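Local coordinates for protein beta-lactamase (Sebaldella termitidis, PDB 6N1N) that probably hydrolyses the ring of beta-lactam antibiotics to substituted beta-amino acids, as a class D serine beta-lactamase that confers antibiotic resistance, at residues A[59-64]-A[114-119]; A[120-125]-A[160-165]; A[156-161]-A[171-176]. One frame throughout, in Å; residues are numbered along the deposited sequence. Where two conformers were deposited one is given.

Contact 1 (A[59-64]-A[114-119]); sequences LIFLEE and EKYKEY
The ring of Tyr-119 takes Ile-60 on one face and the carboxylate of Glu-64 at its edge. CG1 of Ile-60 stands over that face, 3.9 Å from the ring centroid and 22° off the normal, a CH-pi contact. Ile-60 CD1 goes on past the ring to touch CB of Tyr-119 at 3.5 Å and also meets Tyr-116 CE1 at 3.8 Å. At the edge, Tyr-119 OH donates a short hydrogen bond of 2.5 Å to Glu-64 OE2, which uses its anti lone pair, with carboxylate and ring planes 70° apart. The same oxygen accepts from a water 2.6 Å away, and this water also receives a hydrogen bond from Lys-115 NZ. Glu-64 and Lys-115 are therefore bridged by water, their OE2 and NZ atoms lying 4.5 Å apart, beyond a salt bridge. Elsewhere, Tyr-116 OH lies in plane at the edge of the Phe-61 ring, 3.6 Å from Phe-61 CE1; this hydroxyl is hydrogen-bonded to Asn-57. Helices 56-63 and 113-122 meet here in the all-helical part of the class D fold, the axes of their short segments running at 118°. Leu-59 and Leu-62 pack against helix 166-175, and Phe-61 against helix 101-108.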
loop_
_atom_site.group_PDB
_atom_site.type_symbol
_atom_site.label_atom_id
_atom_site.label_comp_id
_atom_site.label_asym_id
_atom_site.label_seq_id
_atom_site.Cartn_x
_atom_site.Cartn_y
_atom_site.Cartn_z
ATOM N N LEU A 59 -0.725 1.961 11.419
ATOM C CA LEU A 59 0.318 2.258 12.406
ATOM C C LEU A 59 -0.079 3.452 13.256
ATOM O O LEU A 59 0.075 3.438 14.485
ATOM C CB LEU A 59 1.660 2.555 11.730
ATOM C CG LEU A 59 2.342 1.452 10.908
ATOM C CD1 LEU A 59 3.462 2.065 10.089
ATOM C CD2 LEU A 59 2.869 0.346 11.776
ATOM N N ILE A 60 -0.593 4.503 12.605
ATOM C CA ILE A 60 -0.911 5.730 13.318
ATOM C C ILE A 60 -2.068 5.494 14.281
ATOM O O ILE A 60 -2.030 5.944 15.427
ATOM C CB ILE A 60 -1.215 6.867 12.324
ATOM C CG1 ILE A 60 0.051 7.257 11.542
ATOM C CG2 ILE A 60 -1.759 8.096 13.041
ATOM C CD1 ILE A 60 -0.189 8.180 10.357
ATOM N N PHE A 61 -3.120 4.793 13.833
ATOM C CA PHE A 61 -4.265 4.523 14.703
ATOM C C PHE A 61 -3.837 3.814 15.995
ATOM O O PHE A 61 -4.301 4.165 17.089
ATOM C CB PHE A 61 -5.307 3.668 13.972
ATOM C CG PHE A 61 -6.248 4.440 13.066
ATOM C CD1 PHE A 61 -5.938 5.701 12.590
ATOM C CD2 PHE A 61 -7.440 3.867 12.675
ATOM C CE1 PHE A 61 -6.799 6.372 11.757
ATOM C CE2 PHE A 61 -8.314 4.538 11.851
ATOM C CZ PHE A 61 -7.996 5.792 11.399
ATOM N N LEU A 62 -2.964 2.810 15.897
ATOM C CA LEU A 62 -2.538 2.102 17.093
ATOM C C LEU A 62 -1.633 2.961 17.956
ATOM O O LEU A 62 -1.807 3.021 19.174
ATOM C CB LEU A 62 -1.847 0.794 16.710
ATOM C CG LEU A 62 -2.827 -0.190 16.095
ATOM C CD1 LEU A 62 -2.076 -1.224 15.304
ATOM C CD2 LEU A 62 -3.685 -0.875 17.173
ATOM N N GLU A 63 -0.646 3.624 17.348
ATOM C CA GLU A 63 0.289 4.410 18.156
ATOM C C GLU A 63 -0.420 5.548 18.884
ATOM O O GLU A 63 -0.078 5.871 20.040
ATOM C CB GLU A 63 1.421 4.947 17.281
ATOM C CG GLU A 63 2.631 5.484 18.079
ATOM C CD GLU A 63 3.386 4.403 18.828
ATOM O OE1 GLU A 63 3.187 3.215 18.516
ATOM O OE2 GLU A 63 4.207 4.752 19.712
ATOM N N GLU A 64 -1.400 6.168 18.233
ATOM C CA GLU A 64 -2.173 7.263 18.800
ATOM C C GLU A 64 -3.362 6.801 19.638
ATOM O O GLU A 64 -4.119 7.647 20.127
ATOM C CB GLU A 64 -2.673 8.190 17.684
ATOM C CG GLU A 64 -1.571 8.984 17.018
ATOM C CD GLU A 64 -0.831 9.834 18.021
ATOM O OE1 GLU A 64 -1.492 10.617 18.720
ATOM O OE2 GLU A 64 0.398 9.701 18.141
ATOM N N GLU A 114 -1.969 18.434 12.469
ATOM C CA GLU A 114 -0.534 18.569 12.746
ATOM C C GLU A 114 0.077 17.243 13.210
ATOM O O GLU A 114 1.247 16.952 12.920
ATOM C CB GLU A 114 -0.306 19.662 13.780
ATOM C CG GLU A 114 1.163 19.950 14.057
ATOM C CD GLU A 114 1.972 20.177 12.791
ATOM O OE1 GLU A 114 1.507 20.937 11.909
ATOM O OE2 GLU A 114 3.068 19.577 12.680
ATOM N N LYS A 115 -0.690 16.421 13.931
ATOM C CA LYS A 115 -0.188 15.109 14.321
ATOM C C LYS A 115 0.044 14.227 13.104
ATOM O O LYS A 115 1.067 13.534 13.008
ATOM C CB LYS A 115 -1.169 14.468 15.312
ATOM C CG LYS A 115 -0.778 13.105 15.865
ATOM C CD LYS A 115 0.508 13.110 16.678
ATOM C CE LYS A 115 0.424 13.918 17.922
ATOM N NZ LYS A 115 1.768 13.925 18.599
ATOM N N TYR A 116 -0.899 14.225 12.150
ATOM C CA TYR A 116 -0.681 13.496 10.911
ATOM C C TYR A 116 0.570 13.983 10.195
ATOM O O TYR A 116 1.371 13.174 9.712
ATOM C CB TYR A 116 -1.890 13.646 9.990
ATOM C CG TYR A 116 -2.885 12.502 10.066
ATOM C CD1 TYR A 116 -2.512 11.204 9.769
ATOM C CD2 TYR A 116 -4.223 12.731 10.371
ATOM C CE1 TYR A 116 -3.418 10.158 9.805
ATOM C CE2 TYR A 116 -5.135 11.685 10.403
ATOM C CZ TYR A 116 -4.734 10.396 10.122
ATOM O OH TYR A 116 -5.661 9.365 10.167
ATOM N N LYS A 117 0.764 15.302 10.130
ATOM C CA LYS A 117 1.961 15.829 9.475
ATOM C C LYS A 117 3.233 15.332 10.146
ATOM O O LYS A 117 4.228 15.055 9.467
ATOM C CB LYS A 117 1.935 17.357 9.447
ATOM C CG LYS A 117 0.964 17.909 8.402
ATOM C CD LYS A 117 0.860 19.422 8.480
ATOM C CE LYS A 117 -0.122 19.948 7.445
ATOM N NZ LYS A 117 -0.399 21.398 7.621
ATOM N N GLU A 118 3.211 15.187 11.477
ATOM C CA GLU A 118 4.360 14.632 12.188
ATOM C C GLU A 118 4.673 13.219 11.727
ATOM O O GLU A 118 5.837 12.874 11.486
ATOM C CB GLU A 118 4.112 14.624 13.689
ATOM C CG GLU A 118 4.124 15.974 14.347
ATOM C CD GLU A 118 3.740 15.857 15.815
ATOM O OE1 GLU A 118 3.800 14.723 16.356
ATOM O OE2 GLU A 118 3.367 16.878 16.414
ATOM N N TYR A 119 3.637 12.375 11.597
ATOM C CA TYR A 119 3.838 11.019 11.111
ATOM C C TYR A 119 4.282 10.987 9.655
ATOM O O TYR A 119 5.129 10.175 9.280
ATOM C CB TYR A 119 2.559 10.198 11.306
ATOM C CG TYR A 119 2.397 9.700 12.725
ATOM C CD1 TYR A 119 3.175 8.654 13.205
ATOM C CD2 TYR A 119 1.486 10.289 13.592
ATOM C CE1 TYR A 119 3.030 8.194 14.506
ATOM C CE2 TYR A 119 1.331 9.834 14.892
ATOM C CZ TYR A 119 2.110 8.793 15.343
ATOM O OH TYR A 119 1.955 8.355 16.640
HETATM O O HOH W 1 1.781 11.254 19.674
#

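Contact 2 (A[120-125]-A[160-165]); sequences LKEFNY and EKFMLS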
loop_
_atom_site.group_PDB
_atom_site.type_symbol
_atom_site.label_atom_id
_atom_site.label_comp_id
_atom_site.label_asym_id
_atom_site.label_seq_id
_atom_site.Cartn_x
_atom_site.Cartn_y
_atom_site.Cartn_z
ATOM N N LEU A 120 3.718 11.856 8.806
ATOM C CA LEU A 120 4.144 11.884 7.412
ATOM C C LEU A 120 5.619 12.274 7.302
ATOM O O LEU A 120 6.322 11.765 6.419
ATOM C CB LEU A 120 3.245 12.828 6.611
ATOM C CG LEU A 120 1.763 12.436 6.569
ATOM C CD1 LEU A 120 0.974 13.450 5.762
ATOM C CD2 LEU A 120 1.489 11.037 6.008
ATOM N N LYS A 121 6.105 13.114 8.218
ATOM C CA LYS A 121 7.529 13.457 8.249
ATOM C C LYS A 121 8.368 12.268 8.712
ATOM O O LYS A 121 9.372 11.914 8.075
ATOM C CB LYS A 121 7.738 14.668 9.154
ATOM C CG LYS A 121 9.189 15.121 9.283
ATOM C CD LYS A 121 9.283 16.420 10.093
ATOM C CE LYS A 121 10.684 16.668 10.655
ATOM N NZ LYS A 121 11.552 17.461 9.736
ATOM N N GLU A 122 7.972 11.647 9.826
ATOM C CA GLU A 122 8.657 10.461 10.332
ATOM C C GLU A 122 8.729 9.375 9.274
ATOM O O GLU A 122 9.761 8.703 9.120
ATOM C CB GLU A 122 7.916 9.986 11.585
ATOM C CG GLU A 122 8.379 8.679 12.222
ATOM C CD GLU A 122 9.659 8.815 13.005
ATOM O OE1 GLU A 122 10.168 9.948 13.123
ATOM O OE2 GLU A 122 10.168 7.788 13.505
ATOM N N PHE A 123 7.647 9.199 8.517
ATOM C CA PHE A 123 7.515 8.146 7.524
ATOM C C PHE A 123 8.112 8.514 6.163
ATOM O O PHE A 123 8.115 7.662 5.257
ATOM C CB PHE A 123 6.028 7.797 7.324
ATOM C CG PHE A 123 5.373 7.126 8.491
ATOM C CD1 PHE A 123 6.104 6.669 9.577
ATOM C CD2 PHE A 123 4.000 6.959 8.498
ATOM C CE1 PHE A 123 5.476 6.041 10.644
ATOM C CE2 PHE A 123 3.372 6.341 9.569
ATOM C CZ PHE A 123 4.129 5.885 10.636
ATOM N N ASN A 124 8.590 9.753 5.980
ATOM C CA ASN A 124 9.061 10.220 4.672
ATOM C C ASN A 124 8.019 9.913 3.592
ATOM O O ASN A 124 8.308 9.342 2.543
ATOM C CB ASN A 124 10.406 9.577 4.317
ATOM C CG ASN A 124 11.402 9.678 5.434
ATOM O OD1 ASN A 124 11.853 10.775 5.765
ATOM N ND2 ASN A 124 11.751 8.537 6.033
ATOM N N TYR A 125 6.777 10.284 3.872
ATOM C CA TYR A 125 5.654 9.762 3.101
ATOM C C TYR A 125 5.331 10.737 1.985
ATOM O O TYR A 125 4.420 11.566 2.071
ATOM C CB TYR A 125 4.461 9.484 3.992
ATOM C CG TYR A 125 3.492 8.495 3.348
ATOM C CD1 TYR A 125 3.664 7.117 3.504
ATOM C CD2 TYR A 125 2.474 8.927 2.525
ATOM C CE1 TYR A 125 2.801 6.204 2.903
ATOM C CE2 TYR A 125 1.599 8.020 1.908
ATOM C CZ TYR A 125 1.765 6.660 2.116
ATOM O OH TYR A 125 0.927 5.766 1.499
ATOM N N GLU A 160 11.628 -1.690 11.407
ATOM C CA GLU A 160 11.086 -1.040 12.606
ATOM C C GLU A 160 11.913 0.178 13.021
ATOM O O GLU A 160 12.197 0.410 14.200
ATOM C CB GLU A 160 10.929 -2.055 13.748
ATOM C CG GLU A 160 10.123 -3.252 13.265
ATOM C CD GLU A 160 9.503 -4.125 14.333
ATOM O OE1 GLU A 160 9.614 -3.826 15.541
ATOM O OE2 GLU A 160 8.910 -5.131 13.919
ATOM N N LYS A 161 12.266 1.000 12.028
ATOM C CA LYS A 161 13.076 2.189 12.249
ATOM C C LYS A 161 12.292 3.387 12.760
ATOM O O LYS A 161 12.895 4.313 13.339
ATOM C CB LYS A 161 13.775 2.588 10.947
ATOM C CG LYS A 161 14.918 1.657 10.517
ATOM C CD LYS A 161 16.035 1.617 11.536
ATOM C CE LYS A 161 17.406 1.585 10.868
ATOM N NZ LYS A 161 17.612 0.361 10.052
ATOM N N PHE A 162 10.981 3.419 12.540
ATOM C CA PHE A 162 10.173 4.524 13.021
ATOM C C PHE A 162 9.999 4.422 14.531
ATOM O O PHE A 162 10.027 3.333 15.103
ATOM C CB PHE A 162 8.797 4.510 12.359
ATOM C CG PHE A 162 8.826 4.479 10.851
ATOM C CD1 PHE A 162 9.617 5.346 10.138
ATOM C CD2 PHE A 162 8.033 3.575 10.148
ATOM C CE1 PHE A 162 9.626 5.308 8.739
ATOM C CE2 PHE A 162 8.024 3.555 8.738
ATOM C CZ PHE A 162 8.817 4.423 8.054
HETATM N N MSE A 163 9.807 5.566 15.177
HETATM C CA MSE A 163 9.585 5.580 16.616
HETATM C C MSE A 163 8.130 5.221 16.929
HETATM O O MSE A 163 7.278 6.085 17.148
HETATM C CB MSE A 163 9.965 6.945 17.198
HETATM C CG MSE A 163 11.444 7.294 16.997
HETATM SE SE MSE A 163 12.679 5.991 17.789
HETATM C CE MSE A 163 11.996 6.051 19.616
ATOM N N LEU A 164 7.861 3.918 16.922
ATOM C CA LEU A 164 6.560 3.366 17.250
ATOM C C LEU A 164 6.790 2.264 18.270
ATOM O O LEU A 164 7.879 1.707 18.353
ATOM C CB LEU A 164 5.848 2.777 16.023
ATOM C CG LEU A 164 5.801 3.676 14.796
ATOM C CD1 LEU A 164 5.382 2.894 13.551
ATOM C CD2 LEU A 164 4.867 4.849 15.037
ATOM N N SER A 165 5.734 1.898 18.987
ATOM C CA SER A 165 5.863 0.867 20.001
ATOM C C SER A 165 5.935 -0.540 19.398
ATOM O O SER A 165 5.509 -0.802 18.270
ATOM C CB SER A 165 4.684 0.926 20.971
ATOM O OG SER A 165 3.511 0.448 20.331
#
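Glu-122 OE2 accepts the backbone N-H of Met-163 at 2.8 Å, and the N-H...O angle of 165° makes the bond nearly straight. The acceptor belongs to the last turn of helix 113-122; that helix closes in a Schellman motif with Asn-124 at positive phi. The donor is the centre of an inverse gamma turn, closed by Leu-164 N on Phe-162 O at 2.9 Å. The N-H approaches OE2 on its anti side, 27° out of the carboxylate plane. Glu-122 reaches it with CG anti to its own backbone N and a bend at chi2, which carries the carboxylate alongside CB of Phe-162.

The apolar half of the contact is made by Phe-123, Phe-162 and Leu-164. CD1 of Phe-123 sits over the centre of one face of the Phe-162 ring, with the ring planes inclined at 48° and the centroids 4.6 Å apart, an oblique pair rather than a stack. Leu-164 CD1 adds a looser contact with Phe-123 CE1, 4.3 Å away. Phe-123 also meets Phe-153 of helix 147-159 and Leu-59 of helix 56-63, so the pair joins the loop 160-165 to the helical core. CE1 of Phe-162 lies 3.4 Å from the carbonyl oxygen of Glu-122, which approaches that ring obliquely.

Contact 3 (A[156-161]-A[171-176]); sequences NLYEEK and IVKDIM
Lys-173 spans the gap between helices 166-175 and 147-159 with an extended side chain, and its NZ joins two oxygens at the far end. CG lies anti to the carbonyl carbon (chi1 -80°), and every later torsion is extended, so the whole length of the chain is spent on reaching across. NZ donates to Glu-160 OE2 at 2.7 Å, a salt bridge made on the anti lone pair of that oxygen. It also donates to the carbonyl oxygen of Tyr-158 at 2.9 Å, coming in with a C=O...N angle of 123° and tilted from the carbonyl plane.

Glu-160 is the positive-phi residue of the Schellman motif that ends helix 147-159, and its side chain, extended beyond CG, comes nearer to helix 166-175 at its end and brings the carboxylate to NZ. Along the way the methylenes of Lys-173 are lined by Leu-157, whose CD2 is 4.0 Å from CE. Leu-157 carries CG opposite its backbone N (chi1 -170°), which directs its two methyls across the interface; the other one, CD1, lies 4.1 Å from the selenium of Met-176, a selenomethionine. Val-172 and Leu-157 both pack on Leu-59 of helix 56-63, and Lys-173 also touches Tyr-206 of strand 198-209.

The helix C-terminus thus offers the ammonium group both a carboxylate and a backbone carbonyl. Such surroundings would be expected to favour the protonated lysine, with its charge balanced chiefly by Glu-160 and its aliphatic part sheltered by leucine.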
loop_
_atom_site.group_PDB
_atom_site.type_symbol
_atom_site.label_atom_id
_atom_site.label_comp_id
_atom_site.label_asym_id
_atom_site.label_seq_id
_atom_site.Cartn_x
_atom_site.Cartn_y
_atom_site.Cartn_z
ATOM N N ASN A 156 11.587 0.712 5.989
ATOM C CA ASN A 156 11.671 1.260 7.334
ATOM C C ASN A 156 10.660 0.611 8.278
ATOM O O ASN A 156 10.940 0.444 9.461
ATOM C CB ASN A 156 11.485 2.778 7.289
ATOM C CG ASN A 156 12.751 3.495 6.879
ATOM O OD1 ASN A 156 13.838 3.137 7.318
ATOM N ND2 ASN A 156 12.622 4.494 6.025
ATOM N N LEU A 157 9.457 0.300 7.791
ATOM C CA LEU A 157 8.498 -0.444 8.605
ATOM C C LEU A 157 9.041 -1.824 8.963
ATOM O O LEU A 157 9.061 -2.227 10.146
ATOM C CB LEU A 157 7.149 -0.532 7.847
ATOM C CG LEU A 157 5.884 -1.044 8.531
ATOM C CD1 LEU A 157 4.626 -0.924 7.621
ATOM C CD2 LEU A 157 6.010 -2.465 8.997
ATOM N N TYR A 158 9.517 -2.558 7.951
ATOM C CA TYR A 158 10.085 -3.880 8.184
ATOM C C TYR A 158 11.240 -3.841 9.178
ATOM O O TYR A 158 11.328 -4.708 10.062
ATOM C CB TYR A 158 10.533 -4.469 6.848
ATOM C CG TYR A 158 11.231 -5.805 6.993
ATOM C CD1 TYR A 158 10.509 -6.956 7.251
ATOM C CD2 TYR A 158 12.601 -5.901 6.879
ATOM C CE1 TYR A 158 11.139 -8.188 7.400
ATOM C CE2 TYR A 158 13.239 -7.105 7.016
ATOM C CZ TYR A 158 12.501 -8.258 7.268
ATOM O OH TYR A 158 13.158 -9.464 7.404
ATOM N N GLU A 159 12.145 -2.879 9.037
ATOM C CA GLU A 159 13.276 -2.740 9.951
ATOM C C GLU A 159 12.877 -2.140 11.288
ATOM O O GLU A 159 13.697 -2.113 12.215
ATOM C CB GLU A 159 14.360 -1.886 9.291
ATOM C CG GLU A 159 15.098 -2.641 8.190
ATOM C CD GLU A 159 16.202 -1.830 7.530
ATOM O OE1 GLU A 159 16.193 -0.587 7.674
ATOM O OE2 GLU A 159 17.075 -2.449 6.880
ATOM N N GLU A 160 11.628 -1.690 11.407
ATOM C CA GLU A 160 11.086 -1.040 12.606
ATOM C C GLU A 160 11.913 0.178 13.021
ATOM O O GLU A 160 12.197 0.410 14.200
ATOM C CB GLU A 160 10.929 -2.055 13.748
ATOM C CG GLU A 160 10.123 -3.252 13.265
ATOM C CD GLU A 160 9.503 -4.125 14.333
ATOM O OE1 GLU A 160 9.614 -3.826 15.541
ATOM O OE2 GLU A 160 8.910 -5.131 13.919
ATOM N N LYS A 161 12.266 1.000 12.028
ATOM C CA LYS A 161 13.076 2.189 12.249
ATOM C C LYS A 161 12.292 3.387 12.760
ATOM O O LYS A 161 12.895 4.313 13.339
ATOM C CB LYS A 161 13.775 2.588 10.947
ATOM C CG LYS A 161 14.918 1.657 10.517
ATOM C CD LYS A 161 16.035 1.617 11.536
ATOM C CE LYS A 161 17.406 1.585 10.868
ATOM N NZ LYS A 161 17.612 0.361 10.052
ATOM N N ILE A 171 1.224 -5.806 15.691
ATOM C CA ILE A 171 -0.143 -5.906 15.195
ATOM C C ILE A 171 -0.205 -5.601 13.702
ATOM O O ILE A 171 -0.844 -6.326 12.937
ATOM C CB ILE A 171 -1.068 -4.972 15.999
ATOM C CG1 ILE A 171 -1.302 -5.523 17.410
ATOM C CG2 ILE A 171 -2.360 -4.783 15.252
ATOM C CD1 ILE A 171 -1.872 -4.501 18.378
ATOM N N VAL A 172 0.445 -4.520 13.251
ATOM C CA VAL A 172 0.303 -4.161 11.844
ATOM C C VAL A 172 0.980 -5.195 10.950
ATOM O O VAL A 172 0.420 -5.600 9.929
ATOM C CB VAL A 172 0.810 -2.731 11.576
ATOM C CG1 VAL A 172 0.871 -2.446 10.082
ATOM C CG2 VAL A 172 -0.104 -1.702 12.254
ATOM N N LYS A 173 2.166 -5.690 11.334
ATOM C CA LYS A 173 2.793 -6.730 10.512
ATOM C C LYS A 173 1.908 -7.961 10.390
ATOM O O LYS A 173 1.914 -8.638 9.348
ATOM C CB LYS A 173 4.175 -7.106 11.077
ATOM C CG LYS A 173 5.279 -6.104 10.695
ATOM C CD LYS A 173 6.617 -6.435 11.322
ATOM C CE LYS A 173 7.712 -5.607 10.730
ATOM N NZ LYS A 173 9.055 -5.904 11.309
ATOM N N ASP A 174 1.106 -8.255 11.417
ATOM C CA ASP A 174 0.235 -9.422 11.354
ATOM C C ASP A 174 -0.988 -9.145 10.480
ATOM O O ASP A 174 -1.327 -9.948 9.598
ATOM C CB ASP A 174 -0.176 -9.844 12.762
ATOM C CG ASP A 174 -0.985 -11.122 12.770
ATOM O OD1 ASP A 174 -0.438 -12.183 12.405
ATOM O OD2 ASP A 174 -2.159 -11.059 13.165
ATOM N N ILE A 175 -1.661 -8.009 10.681
ATOM C CA ILE A 175 -2.875 -7.792 9.898
ATOM C C ILE A 175 -2.553 -7.608 8.423
ATOM O O ILE A 175 -3.425 -7.831 7.567
ATOM C CB ILE A 175 -3.725 -6.618 10.429
ATOM C CG1 ILE A 175 -3.143 -5.246 10.111
ATOM C CG2 ILE A 175 -3.982 -6.803 11.913
ATOM C CD1 ILE A 175 -4.029 -4.069 10.634
HETATM N N MSE A 176 -1.319 -7.218 8.087
HETATM C CA MSE A 176 -0.927 -7.042 6.695
HETATM C C MSE A 176 -0.810 -8.354 5.894
HETATM O O MSE A 176 -0.763 -8.327 4.658
HETATM C CB MSE A 176 0.408 -6.300 6.608
HETATM C CG MSE A 176 0.309 -4.844 6.915
HETATM SE SE MSE A 176 2.133 -4.050 6.904
HETATM C CE MSE A 176 2.440 -4.087 4.975
#

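Of the contacting segments, 59-64 on helix 56-63 comes first along the chain; contact 1 brings it against helix 113-122, closing a loop of 49 residues that includes helices 92-98 and 101-108. The same helix 113-122 then runs into contact 2, whose 34-residue loop, holding the whole of helix 147-159, returns as the linker 160-165. Contact 3 begins on the stretch where contact 2 ends, shares Glu-160 and Lys-161 with it, and closes a short loop of nine residues onto helix 166-175. Contact 1 closes before either opens. Glu-63 to Ser-165 and Leu-59 to Val-172 and Leu-157 connect the three contacts into one helical cluster.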